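Putative cell wall hydrolase phosphatase-associated protein (Clostridioides difficile, PDB 7CFL) is an autolysin whose NlpC/P60-type catalytic domain probably cleaves cell-wall peptides as a cysteine endopeptidase of the C40 family. Local coordinates at residues G32-Q46 / V55-Y67. Numbering follows the deposited sequence. Where two conformers were deposited one is given.
Sequences GAEGPNSFDCSGFTQ and VSIPRVSRDQSKY. With FLC (citrate anion), chain E.
With CG anti to the backbone N (chi1 177°) and a bend at chi2 (58°), Arg59 swings its guanidinium back over the start of helix 41-53, where Asp40, its CG lodged between backbone N and carbonyl carbon, presents both carboxylate oxygens. The grip is end-on: Arg59 NH1 takes the syn lone pair of Asp40 OD1 at 3.0 Å, while NH2 reaches OD2 on its syn side, tilted out of the carboxylate plane. Each oxygen has a second donor, Gly43 N in the helix-capping bond to OD1 and Gly32 N to OD2, which fixes the carboxylate's rotation. Glu34 OE1 adds a salt bridge to Arg59 NE (3.1 Å), its carboxylate almost perpendicular to the guanidinium, and Gly43 CA lies over one guanidinium face, offset toward its rim. Further along, Gln46 NE2 donates nearly straight to Ile57 O (3.0 Å, 168°), and Gln64 NE2 bridges Ser42 O and Pro58 O. A citrate, probably from crystallisation, joins the helix starts by accepting from Cys41 N, Ser42 OG and Ser61 N; Cys41 is probably the catalytic cysteine, as in NlpC/P60 relatives. On the sheet side, Thr45 and Gln64 contact Val97 of strand 96-102, and Ile57 touches Leu81 of strand 81-84 and Met49 of helix 41-53.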
loop_
_atom_site.group_PDB
_atom_site.type_symbol
_atom_site.label_atom_id
_atom_site.label_comp_id
_atom_site.label_asym_id
_atom_site.label_seq_id
_atom_site.Cartn_x
_atom_site.Cartn_y
_atom_site.Cartn_z
ATOM N N GLY A 32 6.038 12.307 4.141
ATOM C CA GLY A 32 6.556 12.159 5.505
ATOM C C GLY A 32 5.473 11.969 6.560
ATOM O O GLY A 32 5.865 11.655 7.721
ATOM N N ALA A 33 4.185 12.137 6.222
ATOM C CA ALA A 33 3.047 11.986 7.171
ATOM C C ALA A 33 2.669 10.504 7.387
ATOM O O ALA A 33 2.805 9.666 6.459
ATOM C CB ALA A 33 1.863 12.805 6.703
ATOM N N GLU A 34 2.227 10.168 8.599
ATOM C CA GLU A 34 1.802 8.796 8.976
ATOM C C GLU A 34 0.528 8.887 9.835
ATOM O O GLU A 34 0.397 8.103 10.791
ATOM C CB GLU A 34 2.956 8.030 9.640
ATOM C CG GLU A 34 3.457 8.606 10.956
ATOM C CD GLU A 34 4.663 9.534 10.866
ATOM O OE1 GLU A 34 5.753 9.074 10.430
ATOM O OE2 GLU A 34 4.509 10.728 11.241
ATOM N N GLY A 35 -0.386 9.808 9.492
ATOM C CA GLY A 35 -1.698 9.943 10.152
ATOM C C GLY A 35 -1.655 10.854 11.382
ATOM O O GLY A 35 -0.573 11.209 11.873
ATOM N N PRO A 36 -2.837 11.181 11.967
ATOM C CA PRO A 36 -4.113 10.597 11.532
ATOM C C PRO A 36 -4.866 11.311 10.392
ATOM O O PRO A 36 -5.871 10.784 9.943
ATOM C CB PRO A 36 -4.933 10.694 12.821
ATOM C CG PRO A 36 -4.478 11.995 13.445
ATOM C CD PRO A 36 -3.001 12.088 13.120
ATOM N N ASN A 37 -4.386 12.477 9.949
ATOM C CA ASN A 37 -5.139 13.405 9.056
ATOM C C ASN A 37 -4.552 13.434 7.646
ATOM O O ASN A 37 -5.306 13.790 6.722
ATOM C CB ASN A 37 -5.160 14.827 9.614
ATOM C CG ASN A 37 -5.645 14.842 11.044
ATOM O OD1 ASN A 37 -6.616 14.164 11.377
ATOM N ND2 ASN A 37 -4.950 15.577 11.895
ATOM N N SER A 38 -3.271 13.094 7.495
ATOM C CA SER A 38 -2.514 13.162 6.218
ATOM C C SER A 38 -1.537 11.980 6.176
ATOM O O SER A 38 -1.171 11.460 7.254
ATOM C CB SER A 38 -1.818 14.482 6.050
ATOM O OG SER A 38 -0.834 14.660 7.046
ATOM N N PHE A 39 -1.112 11.574 4.986
ATOM C CA PHE A 39 -0.324 10.330 4.818
ATOM C C PHE A 39 0.593 10.411 3.601
ATOM O O PHE A 39 0.232 11.018 2.618
ATOM C CB PHE A 39 -1.248 9.128 4.614
ATOM C CG PHE A 39 -2.266 8.897 5.702
ATOM C CD1 PHE A 39 -1.923 8.235 6.863
ATOM C CD2 PHE A 39 -3.566 9.376 5.584
ATOM C CE1 PHE A 39 -2.868 8.012 7.856
ATOM C CE2 PHE A 39 -4.500 9.176 6.593
ATOM C CZ PHE A 39 -4.144 8.512 7.738
ATOM N N ASP A 40 1.704 9.673 3.648
ATOM C CA ASP A 40 2.411 9.242 2.423
ATOM C C ASP A 40 2.079 7.752 2.258
ATOM O O ASP A 40 1.313 7.197 3.086
ATOM C CB ASP A 40 3.888 9.638 2.438
ATOM C CG ASP A 40 4.750 8.978 3.500
ATOM O OD1 ASP A 40 4.367 7.886 3.993
ATOM O OD2 ASP A 40 5.807 9.580 3.846
ATOM N N CYS A 41 2.573 7.112 1.210
ATOM C CA CYS A 41 2.030 5.786 0.829
ATOM C C CYS A 41 2.407 4.757 1.924
ATOM O O CYS A 41 1.519 4.065 2.380
ATOM C CB CYS A 41 2.449 5.445 -0.593
ATOM S SG CYS A 41 4.207 5.057 -0.744
ATOM N N SER A 42 3.618 4.790 2.438
ATOM C CA SER A 42 4.103 3.869 3.492
ATOM C C SER A 42 3.600 4.319 4.868
ATOM O O SER A 42 3.383 3.487 5.730
ATOM C CB SER A 42 5.607 3.809 3.442
ATOM O OG SER A 42 6.149 5.112 3.577
ATOM N N GLY A 43 3.405 5.619 5.082
ATOM C CA GLY A 43 2.824 6.079 6.354
ATOM C C GLY A 43 1.387 5.614 6.500
ATOM O O GLY A 43 0.967 5.295 7.634
ATOM N N PHE A 44 0.670 5.537 5.377
ATOM C CA PHE A 44 -0.717 5.048 5.293
ATOM C C PHE A 44 -0.749 3.576 5.652
ATOM O O PHE A 44 -1.527 3.143 6.512
ATOM C CB PHE A 44 -1.266 5.237 3.884
ATOM C CG PHE A 44 -2.660 4.705 3.690
ATOM C CD1 PHE A 44 -3.753 5.289 4.313
ATOM C CD2 PHE A 44 -2.869 3.604 2.872
ATOM C CE1 PHE A 44 -5.032 4.783 4.118
ATOM C CE2 PHE A 44 -4.147 3.103 2.684
ATOM C CZ PHE A 44 -5.227 3.700 3.292
ATOM N N THR A 45 0.058 2.778 4.967
ATOM C CA THR A 45 0.058 1.326 5.280
ATOM C C THR A 45 0.491 1.084 6.731
ATOM O O THR A 45 -0.192 0.313 7.418
ATOM C CB THR A 45 0.875 0.524 4.273
ATOM O OG1 THR A 45 2.230 0.969 4.236
ATOM C CG2 THR A 45 0.272 0.615 2.897
ATOM N N GLN A 46 1.560 1.737 7.215
ATOM C CA GLN A 46 1.954 1.595 8.637
ATOM C C GLN A 46 0.761 1.918 9.547
ATOM O O GLN A 46 0.534 1.176 10.511
ATOM C CB GLN A 46 3.187 2.429 8.982
ATOM C CG GLN A 46 3.859 1.975 10.265
ATOM C CD GLN A 46 4.955 2.917 10.678
ATOM O OE1 GLN A 46 4.704 4.121 10.862
ATOM N NE2 GLN A 46 6.131 2.382 10.917
ATOM N N VAL A 55 -0.650 -4.616 14.066
ATOM C CA VAL A 55 0.519 -5.196 13.356
ATOM C C VAL A 55 1.472 -4.043 13.068
ATOM O O VAL A 55 1.009 -3.020 12.481
ATOM C CB VAL A 55 0.068 -5.906 12.083
ATOM C CG1 VAL A 55 1.208 -6.058 11.100
ATOM C CG2 VAL A 55 -0.596 -7.223 12.431
ATOM N N SER A 56 2.719 -4.208 13.496
ATOM C CA SER A 56 3.832 -3.256 13.281
ATOM C C SER A 56 4.551 -3.612 11.986
ATOM O O SER A 56 5.087 -4.760 11.885
ATOM C CB SER A 56 4.789 -3.250 14.441
ATOM O OG SER A 56 4.114 -2.917 15.651
ATOM N N ILE A 57 4.549 -2.698 11.016
ATOM C CA ILE A 57 5.395 -2.834 9.791
ATOM C C ILE A 57 6.387 -1.676 9.753
ATOM O O ILE A 57 6.154 -0.615 10.403
ATOM C CB ILE A 57 4.537 -2.929 8.515
ATOM C CG1 ILE A 57 3.977 -1.574 8.091
ATOM C CG2 ILE A 57 3.453 -4.001 8.678
ATOM C CD1 ILE A 57 3.001 -1.604 6.940
ATOM N N PRO A 58 7.476 -1.824 8.969
ATOM C CA PRO A 58 8.450 -0.750 8.766
ATOM C C PRO A 58 7.844 0.551 8.238
ATOM O O PRO A 58 6.770 0.559 7.673
ATOM C CB PRO A 58 9.420 -1.306 7.709
ATOM C CG PRO A 58 9.353 -2.811 7.922
ATOM C CD PRO A 58 7.913 -3.073 8.309
ATOM N N ARG A 59 8.561 1.650 8.491
ATOM C CA ARG A 59 8.106 3.004 8.097
ATOM C C ARG A 59 8.114 3.201 6.586
ATOM O O ARG A 59 7.092 3.720 6.121
ATOM C CB ARG A 59 8.947 4.082 8.774
ATOM C CG ARG A 59 8.579 5.505 8.363
ATOM C CD ARG A 59 7.124 5.826 8.643
ATOM N NE ARG A 59 6.702 7.152 8.218
ATOM C CZ ARG A 59 6.303 7.495 6.988
ATOM N NH1 ARG A 59 6.273 6.609 5.992
ATOM N NH2 ARG A 59 5.906 8.742 6.771
ATOM N N VAL A 60 9.184 2.831 5.857
ATOM C CA VAL A 60 9.308 3.242 4.423
ATOM C C VAL A 60 9.002 2.044 3.519
ATOM O O VAL A 60 9.199 0.884 3.949
ATOM C CB VAL A 60 10.656 3.906 4.073
ATOM C CG1 VAL A 60 10.906 5.138 4.933
ATOM C CG2 VAL A 60 11.813 2.942 4.166
ATOM N N SER A 61 8.595 2.347 2.295
ATOM C CA SER A 61 8.099 1.332 1.327
ATOM C C SER A 61 9.163 0.256 1.066
ATOM O O SER A 61 8.777 -0.933 1.127
ATOM C CB SER A 61 7.591 1.971 0.055
ATOM O OG SER A 61 8.613 2.653 -0.651
ATOM N N ARG A 62 10.435 0.631 0.852
ATOM C CA ARG A 62 11.528 -0.318 0.508
ATOM C C ARG A 62 11.765 -1.312 1.648
ATOM O O ARG A 62 12.131 -2.473 1.351
ATOM C CB ARG A 62 12.809 0.388 0.044
ATOM C CG ARG A 62 13.446 1.341 1.039
ATOM C CD ARG A 62 14.319 2.388 0.350
ATOM N NE ARG A 62 14.708 3.446 1.282
ATOM C CZ ARG A 62 14.126 4.646 1.421
ATOM N NH1 ARG A 62 13.100 5.020 0.672
ATOM N NH2 ARG A 62 14.587 5.486 2.333
ATOM N N ASP A 63 11.531 -0.922 2.891
ATOM C CA ASP A 63 11.699 -1.776 4.093
ATOM C C ASP A 63 10.428 -2.620 4.284
ATOM O O ASP A 63 10.545 -3.823 4.580
ATOM C CB ASP A 63 12.027 -0.888 5.308
ATOM C CG ASP A 63 13.394 -0.214 5.204
ATOM O OD1 ASP A 63 14.213 -0.710 4.453
ATOM O OD2 ASP A 63 13.629 0.854 5.852
ATOM N N GLN A 64 9.239 -2.059 4.065
ATOM C CA GLN A 64 7.975 -2.837 4.133
ATOM C C GLN A 64 8.074 -3.973 3.103
ATOM O O GLN A 64 7.654 -5.075 3.441
ATOM C CB GLN A 64 6.749 -1.973 3.889
ATOM C CG GLN A 64 6.536 -0.885 4.941
ATOM C CD GLN A 64 5.208 -0.228 4.675
ATOM O OE1 GLN A 64 4.454 -0.578 3.772
ATOM N NE2 GLN A 64 4.934 0.832 5.410
ATOM N N SER A 65 8.705 -3.716 1.960
ATOM C CA SER A 65 8.899 -4.712 0.858
ATOM C C SER A 65 9.753 -5.897 1.298
ATOM O O SER A 65 9.795 -6.909 0.513
ATOM C CB SER A 65 9.488 -4.036 -0.381
ATOM O OG SER A 65 9.505 -4.921 -1.499
ATOM N N LYS A 66 10.514 -5.791 2.391
ATOM C CA LYS A 66 11.432 -6.880 2.852
ATOM C C LYS A 66 10.837 -7.562 4.091
ATOM O O LYS A 66 11.565 -8.335 4.736
ATOM C CB LYS A 66 12.809 -6.281 3.171
ATOM C CG LYS A 66 13.564 -5.703 1.983
ATOM C CD LYS A 66 14.952 -5.181 2.329
ATOM C CE LYS A 66 14.991 -3.690 2.586
ATOM N NZ LYS A 66 16.366 -3.197 2.842
ATOM N N TYR A 67 9.595 -7.212 4.476
ATOM C CA TYR A 67 9.012 -7.617 5.782
ATOM C C TYR A 67 7.843 -8.579 5.569
ATOM O O TYR A 67 6.925 -8.265 4.825
ATOM C CB TYR A 67 8.583 -6.377 6.592
ATOM C CG TYR A 67 7.947 -6.733 7.912
ATOM C CD1 TYR A 67 8.713 -7.126 9.009
ATOM C CD2 TYR A 67 6.568 -6.766 8.051
ATOM C CE1 TYR A 67 8.121 -7.521 10.200
ATOM C CE2 TYR A 67 5.968 -7.161 9.241
ATOM C CZ TYR A 67 6.740 -7.509 10.330
ATOM O OH TYR A 67 6.108 -7.906 11.482
HETATM C CAC FLC E . 8.529 7.906 2.902
HETATM C CA FLC E . 7.495 7.765 1.787
HETATM C CB FLC E . 8.009 7.133 0.483
HETATM C CBC FLC E . 8.629 5.728 0.734
HETATM C CG FLC E . 6.873 6.898 -0.515
HETATM C CGC FLC E . 6.075 8.090 -0.976
HETATM O OA1 FLC E . 9.642 7.337 2.753
HETATM O OA2 FLC E . 8.223 8.585 3.935
HETATM O OB1 FLC E . 9.612 5.420 0.023
HETATM O OB2 FLC E . 8.090 4.973 1.585
HETATM O OG1 FLC E . 6.520 8.714 -1.962
HETATM O OG2 FLC E . 4.977 8.332 -0.395
HETATM O OHB FLC E . 9.004 7.960 -0.074
HETATM O O HOH W 1 2.242 -0.758 11.531
#